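Local structure of putative enoyl-CoA hydratase/isomerase (Acinetobacter baumannii, 3FDU) at residues 60-65 and 116-121; 86-91 and 142-147; 94-99 and 216-221; 103-108 and 190-195. The protein probably acts on fatty acyl-CoA thioesters as an enoyl-CoA hydratase or isomerase of the crotonase superfamily, its exact substrate and reaction not being established. The protein carries 4 engineered substitutions. One frame throughout, in Å; residues are numbered along the deposited sequence.

Interaction 1: 60-65 and 116-121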
# COMPACT_ATOMS: atom_id res chain seq x y z
N HIS A 60 -28.83 -8.37 -8.97
CA HIS A 60 -28.48 -6.96 -8.66
C HIS A 60 -27.61 -6.68 -7.42
O HIS A 60 -27.25 -5.52 -7.20
CB HIS A 60 -29.74 -6.11 -8.54
CG HIS A 60 -30.64 -6.19 -9.74
ND1 HIS A 60 -30.24 -5.77 -11.00
CD2 HIS A 60 -31.91 -6.64 -9.88
CE1 HIS A 60 -31.23 -5.96 -11.86
NE2 HIS A 60 -32.25 -6.48 -11.21
N ASP A 61 -27.30 -7.71 -6.64
CA ASP A 61 -26.47 -7.59 -5.40
C ASP A 61 -25.38 -8.65 -5.31
O ASP A 61 -25.54 -9.75 -5.82
CB ASP A 61 -27.36 -7.72 -4.14
CG ASP A 61 -28.36 -6.59 -4.04
OD1 ASP A 61 -27.92 -5.45 -3.81
OD2 ASP A 61 -29.58 -6.87 -4.21
N PHE A 62 -24.29 -8.33 -4.64
CA PHE A 62 -23.26 -9.33 -4.41
C PHE A 62 -23.56 -10.09 -3.10
O PHE A 62 -23.91 -11.28 -3.11
CB PHE A 62 -21.89 -8.65 -4.33
CG PHE A 62 -20.76 -9.62 -4.08
CD1 PHE A 62 -20.76 -10.86 -4.68
CD2 PHE A 62 -19.68 -9.27 -3.23
CE1 PHE A 62 -19.68 -11.76 -4.50
CE2 PHE A 62 -18.59 -10.20 -3.02
CZ PHE A 62 -18.61 -11.43 -3.66
N THR A 63 -23.48 -9.39 -1.99
CA THR A 63 -23.91 -9.95 -0.69
C THR A 63 -24.16 -8.90 0.39
O THR A 63 -23.38 -7.93 0.60
CB THR A 63 -22.95 -11.07 -0.14
OG1 THR A 63 -23.40 -11.51 1.15
CG2 THR A 63 -21.57 -10.50 0.05
N ALA A 64 -25.30 -9.09 1.06
CA ALA A 64 -25.70 -8.23 2.16
C ALA A 64 -24.87 -8.55 3.42
O ALA A 64 -25.04 -7.93 4.47
CB ALA A 64 -27.22 -8.42 2.47
N GLY A 65 -23.97 -9.51 3.32
CA GLY A 65 -23.16 -9.85 4.53
C GLY A 65 -23.69 -11.04 5.32
O GLY A 65 -24.52 -11.80 4.84
N THR A 116 -14.43 -8.23 2.59
CA THR A 116 -13.17 -8.95 2.94
C THR A 116 -12.81 -10.09 1.95
O THR A 116 -11.64 -10.40 1.78
CB THR A 116 -13.18 -9.48 4.36
OG1 THR A 116 -14.26 -10.42 4.48
CG2 THR A 116 -13.36 -8.33 5.37
N ILE A 117 -13.81 -10.70 1.31
CA ILE A 117 -13.54 -11.68 0.28
C ILE A 117 -12.84 -11.06 -0.95
O ILE A 117 -12.08 -11.74 -1.65
CB ILE A 117 -14.81 -12.49 -0.15
CG1 ILE A 117 -14.36 -13.76 -0.88
CG2 ILE A 117 -15.70 -11.65 -1.08
CD1 ILE A 117 -15.04 -15.00 -0.56
N LEU A 118 -13.05 -9.76 -1.20
CA LEU A 118 -12.37 -9.05 -2.31
C LEU A 118 -10.87 -9.07 -2.12
O LEU A 118 -10.10 -9.05 -3.10
CB LEU A 118 -12.84 -7.59 -2.38
CG LEU A 118 -14.35 -7.42 -2.52
CD1 LEU A 118 -14.64 -5.94 -2.65
CD2 LEU A 118 -14.85 -8.26 -3.74
N LEU A 119 -10.45 -9.10 -0.87
CA LEU A 119 -9.02 -9.15 -0.54
C LEU A 119 -8.40 -10.52 -0.79
O LEU A 119 -7.16 -10.67 -0.74
CB LEU A 119 -8.76 -8.76 0.91
CG LEU A 119 -9.17 -7.32 1.25
CD1 LEU A 119 -9.27 -7.22 2.80
CD2 LEU A 119 -8.22 -6.27 0.65
N GLN A 120 -9.24 -11.53 -1.02
CA GLN A 120 -8.74 -12.81 -1.53
C GLN A 120 -8.79 -12.96 -3.05
O GLN A 120 -8.27 -13.93 -3.59
CB GLN A 120 -9.49 -14.00 -0.88
CG GLN A 120 -9.93 -13.83 0.58
CD GLN A 120 -8.86 -13.35 1.50
OE1 GLN A 120 -7.69 -13.75 1.40
NE2 GLN A 120 -9.24 -12.47 2.40
N ALA A 121 -9.48 -12.07 -3.77
CA ALA A 121 -9.60 -12.22 -5.22
C ALA A 121 -8.39 -11.58 -5.90
O ALA A 121 -7.83 -10.64 -5.37
CB ALA A 121 -10.92 -11.55 -5.75
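Phe62 reaches across from the loop 60-65 to two neighbours in 116-121, Ile117 and Leu118, and the contact is entirely apolar. Segment 116-121 starts at the end of helix 113-116 with Thr116, whose carbonyl oxygen serves the turn that follows. Leu119 N and Gln120 NE2 both donate to it, from opposite faces of the carbonyl plane, and the Gln120 NE2 to Thr116 O bond is 3.2 Å long. Ile117 comes next and makes the closest approach: its CG2 lies 3.8 Å from Phe62 CE2 and 3.9 Å from Phe62 CZ. This methyl sits at the ring edge, near the ring plane, so it meets the rim and not the pi face. On one face of the same ring rests Thr63 CG2, 4.0 Å above the plane and displaced toward the rim. Phe62 can span the gap because its CG, anti to the backbone N (chi1 179°), carries the ring toward Ile117. The run Phe-Thr-Ala-Gly at 62-65 resembles the loop of crotonase-fold enzymes that gives a backbone N-H to the oxyanion hole, and Phe62 ties this loop, by its ring edge, to 116-121. Thr63 shapes the loop through an ST turn, its OG1 accepting from Gly65 N at 3.0 Å with an N-H...O angle of 161°. Leu118 follows with a lighter touch, CD2 being 4.3 Å from Phe62 CE2 at an oblique angle. Ile104 of strand 102-106 packs against Phe62, Ile117 and Leu118 alike. Gln120 NE2, near the end, bonds to Gly145 O as well.

Interaction 2: 86-91 and 142-147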
# COMPACT_ATOMS: atom_id res chain seq x y z
N VAL A 86 -14.86 -21.84 11.97
CA VAL A 86 -16.21 -21.24 11.89
C VAL A 86 -16.46 -20.83 10.39
O VAL A 86 -15.54 -20.32 9.76
CB VAL A 86 -16.38 -20.10 12.90
CG1 VAL A 86 -17.73 -19.35 12.74
CG2 VAL A 86 -16.31 -20.66 14.38
N PRO A 87 -17.68 -21.07 9.83
CA PRO A 87 -17.88 -21.07 8.35
C PRO A 87 -17.33 -19.89 7.56
O PRO A 87 -16.68 -20.14 6.56
CB PRO A 87 -19.41 -21.21 8.19
CG PRO A 87 -19.81 -22.06 9.45
CD PRO A 87 -18.93 -21.45 10.54
N PRO A 88 -17.51 -18.64 8.01
CA PRO A 88 -16.93 -17.56 7.17
C PRO A 88 -15.40 -17.66 7.04
O PRO A 88 -14.89 -17.32 6.01
CB PRO A 88 -17.25 -16.27 7.93
CG PRO A 88 -18.28 -16.62 8.99
CD PRO A 88 -18.25 -18.12 9.18
N PHE A 89 -14.68 -18.04 8.09
CA PHE A 89 -13.20 -18.20 7.95
C PHE A 89 -12.80 -19.34 7.03
O PHE A 89 -11.76 -19.28 6.34
CB PHE A 89 -12.57 -18.33 9.33
CG PHE A 89 -13.02 -17.26 10.27
CD1 PHE A 89 -12.49 -16.00 10.18
CD2 PHE A 89 -13.99 -17.51 11.24
CE1 PHE A 89 -12.91 -14.99 11.05
CE2 PHE A 89 -14.43 -16.52 12.08
CZ PHE A 89 -13.91 -15.23 11.97
N VAL A 90 -13.62 -20.39 7.01
CA VAL A 90 -13.41 -21.53 6.07
C VAL A 90 -13.50 -21.05 4.60
O VAL A 90 -12.64 -21.35 3.77
CB VAL A 90 -14.42 -22.71 6.32
CG1 VAL A 90 -14.30 -23.83 5.18
CG2 VAL A 90 -14.17 -23.36 7.71
N LEU A 91 -14.53 -20.26 4.29
CA LEU A 91 -14.68 -19.65 2.95
C LEU A 91 -13.49 -18.75 2.64
O LEU A 91 -12.88 -18.86 1.55
CB LEU A 91 -16.00 -18.86 2.85
CG LEU A 91 -16.17 -17.99 1.58
CD1 LEU A 91 -16.00 -18.87 0.36
CD2 LEU A 91 -17.58 -17.32 1.58
N SER A 142 -14.97 -7.35 15.13
CA SER A 142 -13.54 -7.01 14.92
C SER A 142 -13.18 -7.54 13.55
O SER A 142 -14.02 -8.13 12.88
CB SER A 142 -12.63 -7.64 16.04
OG SER A 142 -12.82 -9.06 16.06
N PRO A 143 -11.94 -7.34 13.11
CA PRO A 143 -11.70 -7.66 11.68
C PRO A 143 -11.84 -9.15 11.33
O PRO A 143 -11.64 -10.01 12.21
CB PRO A 143 -10.23 -7.24 11.48
CG PRO A 143 -10.10 -6.02 12.46
CD PRO A 143 -10.86 -6.50 13.69
N GLU A 144 -12.19 -9.47 10.06
CA GLU A 144 -11.99 -10.85 9.57
C GLU A 144 -11.42 -10.88 8.16
O GLU A 144 -11.24 -9.83 7.54
CB GLU A 144 -13.25 -11.74 9.69
CG GLU A 144 -14.58 -11.06 9.38
CD GLU A 144 -15.60 -12.00 8.70
OE1 GLU A 144 -16.14 -12.90 9.39
OE2 GLU A 144 -15.91 -11.80 7.49
N GLY A 145 -11.12 -12.07 7.65
CA GLY A 145 -10.53 -12.22 6.32
C GLY A 145 -9.11 -11.70 6.16
O GLY A 145 -8.62 -11.53 5.05
N GLY A 146 -8.44 -11.43 7.27
CA GLY A 146 -7.07 -10.97 7.21
C GLY A 146 -6.99 -9.49 6.92
O GLY A 146 -5.92 -8.97 6.64
N ALA A 147 -8.14 -8.80 7.01
CA ALA A 147 -8.23 -7.41 6.61
C ALA A 147 -7.38 -6.49 7.48
O ALA A 147 -6.90 -5.45 6.99
CB ALA A 147 -9.72 -6.94 6.64
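Glu144 lies against Phe89 and Pro88, joining the first turn of helix 87-97 to the loop of the crotonase fold that leads into helix 147-155. That loop contains a type I' beta turn from Glu144 to Ala147, and its Ser-Pro-Glu-Gly sequence resembles the corresponding loop of peroxisomal enoyl-CoA isomerases. A glycerol about 4 Å from the side chain of Pro88 probably comes from the crystallisation liquor, though such molecules often mark pockets.

The contacts between the segments are all of van der Waals type. Glu144 CB approaches Phe89 CE1 to 3.5 Å, obliquely to the ring, and the two side chains cross at about a right angle. Ring and carboxylate planes are turned 60° apart, so the two flat groups do not stack. Glu144 CG stands between the backbone N and the carbonyl carbon (chi1 38°), and a bend at chi2 then carries the carboxylate alongside the helix. There Glu144 OE1 lies 3.8 Å from Pro88 CB and 4.1 Å from Phe89 CZ, against carbon on both counts.

Hydrogen bonding is confined to the surroundings of the contact. Two successive glycines with positive phi, Gly145 and Gly146, form the middle of the turn, and the closing bond from Ala147 N to Glu144 O, 3.3 Å, is weak. An outside partner also holds the turn: Gly146 N donates to Glu228 OE1.

Helix 218-236 also borders the aromatic side chain, with Ala229 touching Phe89, while within its own segment Val86 CB lies in the ring plane at the Phe89 edge.

Interaction 3: 94-99 and 216-221; sequences SAARLS and HDLDQI. With SO4 (sulfate ion), chain G.
The guanidinium of Arg97, whose aliphatic stem packs against Leu218, meets a sulfate ion at its edge, with the sulfur in the guanidinium plane. Arg97 NH1 donates to sulfate O1 at 3.0 Å with an N-H...O angle of 156°. Arg97 NH2 has a weak bond to sulfate O1; its 2.6 Å approach to sulfate O4 is short and bent (129°), so its details are doubtful. Lys93 NZ binds the same anion. The other flat group, the His216 ring, has Asp217 CB over one face, offset toward the rim.

A water extends the polar side: it accepts from Arg97 NH1 at 3.2 Å and donates to Asp219 OD1 at 3.1 Å. The two charged groups are thus linked through solvent, with 6.0 Å between Arg97 NH1 and Asp219 OD1, too far for a direct salt bridge.

Beneath this layer the end of helix 87-97 packs on the start of helix 218-236, as two helices of the crotonase fold. Leu218 points its side chain between two consecutive residues. Leu218 CD1 lies 3.6 Å from Ala96 O and also touches Ala96 CB, while Leu218 CD2 is 4.0 Å from Arg97 CG. Its CG is anti to the backbone N (chi1 -176°), which directs both methyls at the opposing helix end. The polar partner of Ala96 O is Lys215 NZ, which donates to it.

The chemistry is therefore layered, a small apolar junction under a polar surface. The sulfate probably comes from the crystallisation liquor; its binding by Arg97 and Lys93 is consistent with a positively charged patch, though it proves no physiological ligand.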
# COMPACT_ATOMS: atom_id res chain seq x y z
N SER A 94 -10.44 -20.88 1.94
CA SER A 94 -10.59 -21.55 0.66
C SER A 94 -10.30 -20.61 -0.52
O SER A 94 -9.73 -21.00 -1.51
CB SER A 94 -11.99 -22.11 0.46
OG SER A 94 -12.16 -23.28 1.27
N ALA A 95 -10.83 -19.41 -0.43
CA ALA A 95 -10.60 -18.42 -1.43
C ALA A 95 -9.12 -18.03 -1.48
O ALA A 95 -8.53 -18.03 -2.55
CB ALA A 95 -11.52 -17.19 -1.19
N ALA A 96 -8.51 -17.74 -0.32
CA ALA A 96 -7.09 -17.39 -0.29
C ALA A 96 -6.20 -18.46 -0.94
O ALA A 96 -5.21 -18.12 -1.60
CB ALA A 96 -6.60 -17.10 1.16
N ARG A 97 -6.55 -19.74 -0.75
CA ARG A 97 -5.71 -20.85 -1.25
C ARG A 97 -5.98 -21.27 -2.72
O ARG A 97 -5.19 -22.02 -3.29
CB ARG A 97 -5.84 -22.10 -0.36
CG ARG A 97 -5.19 -21.99 1.01
CD ARG A 97 -5.68 -23.11 1.91
NE ARG A 97 -4.77 -23.27 3.05
CZ ARG A 97 -5.14 -23.55 4.29
NH1 ARG A 97 -4.20 -23.69 5.23
NH2 ARG A 97 -6.42 -23.68 4.61
N LEU A 98 -7.10 -20.85 -3.32
CA LEU A 98 -7.37 -21.17 -4.74
C LEU A 98 -6.13 -20.85 -5.62
O LEU A 98 -5.60 -19.75 -5.61
CB LEU A 98 -8.60 -20.42 -5.23
CG LEU A 98 -9.04 -20.68 -6.67
CD1 LEU A 98 -9.48 -22.13 -6.84
CD2 LEU A 98 -10.17 -19.73 -7.05
N SER A 99 -5.62 -21.85 -6.33
CA SER A 99 -4.34 -21.65 -7.03
C SER A 99 -4.61 -20.98 -8.37
O SER A 99 -3.70 -20.44 -9.03
CB SER A 99 -3.66 -23.06 -7.23
OG SER A 99 -4.22 -23.66 -8.41
N HIS A 216 3.57 -15.73 -2.08
CA HIS A 216 4.64 -16.46 -1.43
C HIS A 216 4.39 -16.48 0.09
O HIS A 216 4.86 -17.38 0.71
CB HIS A 216 6.00 -15.78 -1.69
CG HIS A 216 6.11 -14.42 -1.04
ND1 HIS A 216 6.81 -14.20 0.12
CD2 HIS A 216 5.60 -13.21 -1.40
CE1 HIS A 216 6.73 -12.93 0.46
NE2 HIS A 216 6.01 -12.30 -0.45
N ASP A 217 3.67 -15.50 0.66
CA ASP A 217 3.38 -15.45 2.12
C ASP A 217 2.03 -16.03 2.52
O ASP A 217 1.50 -15.69 3.59
CB ASP A 217 3.45 -14.02 2.63
CG ASP A 217 2.50 -13.10 1.87
OD1 ASP A 217 2.00 -13.50 0.78
OD2 ASP A 217 2.26 -11.98 2.35
N LEU A 218 1.47 -16.91 1.68
CA LEU A 218 0.17 -17.53 1.95
C LEU A 218 0.06 -18.06 3.38
O LEU A 218 -0.99 -17.88 4.04
CB LEU A 218 -0.16 -18.64 0.92
CG LEU A 218 -1.54 -19.35 0.97
CD1 LEU A 218 -2.73 -18.34 0.97
CD2 LEU A 218 -1.73 -20.37 -0.19
N ASP A 219 1.12 -18.71 3.87
CA ASP A 219 1.08 -19.29 5.23
C ASP A 219 0.85 -18.23 6.27
O ASP A 219 0.04 -18.44 7.19
CB ASP A 219 2.37 -20.04 5.58
CG ASP A 219 2.46 -21.39 4.91
OD1 ASP A 219 1.43 -21.90 4.41
OD2 ASP A 219 3.59 -21.95 4.88
N GLN A 220 1.52 -17.09 6.13
CA GLN A 220 1.28 -15.95 7.04
C GLN A 220 -0.12 -15.33 6.92
O GLN A 220 -0.65 -14.82 7.91
CB GLN A 220 2.30 -14.82 6.84
CG GLN A 220 3.71 -15.15 7.28
CD GLN A 220 4.26 -16.44 6.63
OE1 GLN A 220 4.61 -17.39 7.34
NE2 GLN A 220 4.33 -16.47 5.29
N ILE A 221 -0.66 -15.30 5.70
CA ILE A 221 -2.05 -14.82 5.48
C ILE A 221 -3.03 -15.76 6.21
O ILE A 221 -3.97 -15.33 6.89
CB ILE A 221 -2.36 -14.74 3.95
CG1 ILE A 221 -1.46 -13.67 3.30
CG2 ILE A 221 -3.89 -14.47 3.64
CD1 ILE A 221 -1.66 -13.65 1.73
S SO4 G . -7.08 -24.91 7.60
O1 SO4 G . -5.75 -24.28 7.68
O2 SO4 G . -7.21 -25.95 8.61
O3 SO4 G . -8.15 -23.92 7.73
O4 SO4 G . -7.24 -25.46 6.25
O HOH W 1 -1.20 -22.68 5.88

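Interaction 4: 103-108 and 190-195; sequences IIAVKG and ATAQAT
Ala105 and Ala192 meet methyl to methyl, CB to CB at 3.9 Å, where strand 102-106 runs beneath helix 188-200. Their CA atoms are 6.2 Å apart, the nearest such pair between the segments. Small side chains on both sides allow the short segments to approach to 8.4 Å between axes, with their directions 166° apart and so nearly antiparallel.

Ile103 completes the tight part. Its CG2 lies 4.1 Å from Ala192 CB, and its CD1 reaches along the helix to Ala192 O at 3.9 Å and Thr195 CG2 at 4.1 Å. CG2 thus meets Ala192, while CD1 spans Ala192 and Thr195, one turn on. Thr195 can present a methyl here because its CG2 is anti to the backbone N, while its hydroxyl is turned back to donate to Thr191 O at 2.9 Å. Thr195 N bonds to that same oxygen from the opposite face of its plane.

Toward the far end of the strand the contact slackens. Lys107 and Gly108 pass beyond the helix segment, and Lys107 instead forms a cation-pi interaction with Tyr189. On the helix, Ala190 and Ala194 are exposed; Gln193 has its CB directed away from the strand, and its NE2 bonds to Gln197 OE1. Ile104, alternating in the strand, points its CB away from the helix. The arrangement is helix-on-sheet packing of the alpha/beta kind, here consistent with the crotonase fold to which the family belongs.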
# COMPACT_ATOMS: atom_id res chain seq x y z
N ILE A 103 -11.81 -14.16 -9.99
CA ILE A 103 -12.32 -12.86 -10.31
C ILE A 103 -13.65 -12.70 -9.60
O ILE A 103 -14.42 -13.64 -9.56
CB ILE A 103 -12.53 -12.67 -11.84
CG1 ILE A 103 -11.22 -12.95 -12.63
CG2 ILE A 103 -13.15 -11.30 -12.18
CD1 ILE A 103 -11.44 -13.01 -14.15
N ILE A 104 -13.90 -11.50 -9.04
CA ILE A 104 -15.17 -11.17 -8.41
C ILE A 104 -15.82 -10.00 -9.14
O ILE A 104 -15.15 -9.01 -9.54
CB ILE A 104 -15.01 -10.90 -6.90
CG1 ILE A 104 -14.60 -12.25 -6.21
CG2 ILE A 104 -16.37 -10.35 -6.30
CD1 ILE A 104 -14.51 -12.25 -4.68
N ALA A 105 -17.12 -10.08 -9.32
CA ALA A 105 -17.83 -8.98 -9.96
C ALA A 105 -18.91 -8.46 -9.01
O ALA A 105 -19.72 -9.24 -8.57
CB ALA A 105 -18.49 -9.45 -11.32
N VAL A 106 -18.93 -7.16 -8.73
CA VAL A 106 -19.82 -6.63 -7.69
C VAL A 106 -20.88 -5.68 -8.29
O VAL A 106 -20.53 -4.78 -9.05
CB VAL A 106 -18.99 -5.83 -6.63
CG1 VAL A 106 -19.89 -5.22 -5.55
CG2 VAL A 106 -17.99 -6.78 -5.97
N LYS A 107 -22.14 -5.91 -7.96
CA LYS A 107 -23.25 -4.97 -8.19
C LYS A 107 -23.96 -4.84 -6.84
O LYS A 107 -23.94 -5.77 -6.02
CB LYS A 107 -24.28 -5.54 -9.18
CG LYS A 107 -23.87 -5.57 -10.63
CD LYS A 107 -24.99 -6.11 -11.53
CE LYS A 107 -24.43 -6.29 -12.89
NZ LYS A 107 -25.43 -6.69 -13.95
N GLY A 108 -24.55 -3.67 -6.60
CA GLY A 108 -25.34 -3.46 -5.41
C GLY A 108 -24.57 -3.66 -4.08
O GLY A 108 -23.40 -3.31 -3.97
N ALA A 190 -20.42 -8.98 -17.71
CA ALA A 190 -19.79 -9.21 -19.03
C ALA A 190 -18.29 -8.97 -18.94
O ALA A 190 -17.51 -9.73 -19.51
CB ALA A 190 -20.42 -8.28 -20.16
N THR A 191 -17.86 -7.93 -18.23
CA THR A 191 -16.42 -7.67 -18.14
C THR A 191 -15.71 -8.82 -17.43
O THR A 191 -14.60 -9.26 -17.83
CB THR A 191 -16.10 -6.36 -17.37
OG1 THR A 191 -16.58 -5.22 -18.11
CG2 THR A 191 -14.59 -6.21 -17.19
N ALA A 192 -16.31 -9.32 -16.35
CA ALA A 192 -15.68 -10.39 -15.60
C ALA A 192 -15.54 -11.65 -16.50
O ALA A 192 -14.55 -12.37 -16.44
CB ALA A 192 -16.49 -10.73 -14.41
N GLN A 193 -16.57 -11.90 -17.30
CA GLN A 193 -16.57 -13.05 -18.20
C GLN A 193 -15.54 -12.87 -19.32
O GLN A 193 -14.85 -13.82 -19.62
CB GLN A 193 -18.01 -13.28 -18.76
CG GLN A 193 -18.05 -14.23 -19.98
CD GLN A 193 -17.68 -15.69 -19.63
OE1 GLN A 193 -17.81 -16.14 -18.48
NE2 GLN A 193 -17.24 -16.43 -20.63
N ALA A 194 -15.41 -11.67 -19.91
CA ALA A 194 -14.41 -11.46 -21.00
C ALA A 194 -12.98 -11.58 -20.49
O ALA A 194 -12.07 -12.07 -21.19
CB ALA A 194 -14.60 -10.10 -21.71
N THR A 195 -12.76 -11.07 -19.27
CA THR A 195 -11.48 -11.21 -18.62
C THR A 195 -11.18 -12.68 -18.33
O THR A 195 -10.07 -13.14 -18.57
CB THR A 195 -11.41 -10.31 -17.35
OG1 THR A 195 -11.73 -8.99 -17.73
CG2 THR A 195 -10.02 -10.23 -16.76

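Overall arrangement
Interactions 1, 2 and 4 are buried, whereas interaction 3 is only partly so, and it alone carries a bound ion and a bridging water. Interactions 2 and 3 use opposite ends of helix 87-97, their centres about 13 Å apart. Interaction 1 lies nearest the chain centre and touches all three others: Gln120 reaches both the 142-147 turn and the 94-99 helix end, while Phe62 and Leu118 meet Ile104 of interaction 4. Strand 102-106 thus has interaction 1 on one face and helix 188-200 on the other. Apolar packing prevails at the sheet, a carboxylate enters at interaction 2, and charges gather at the surface in interaction 3.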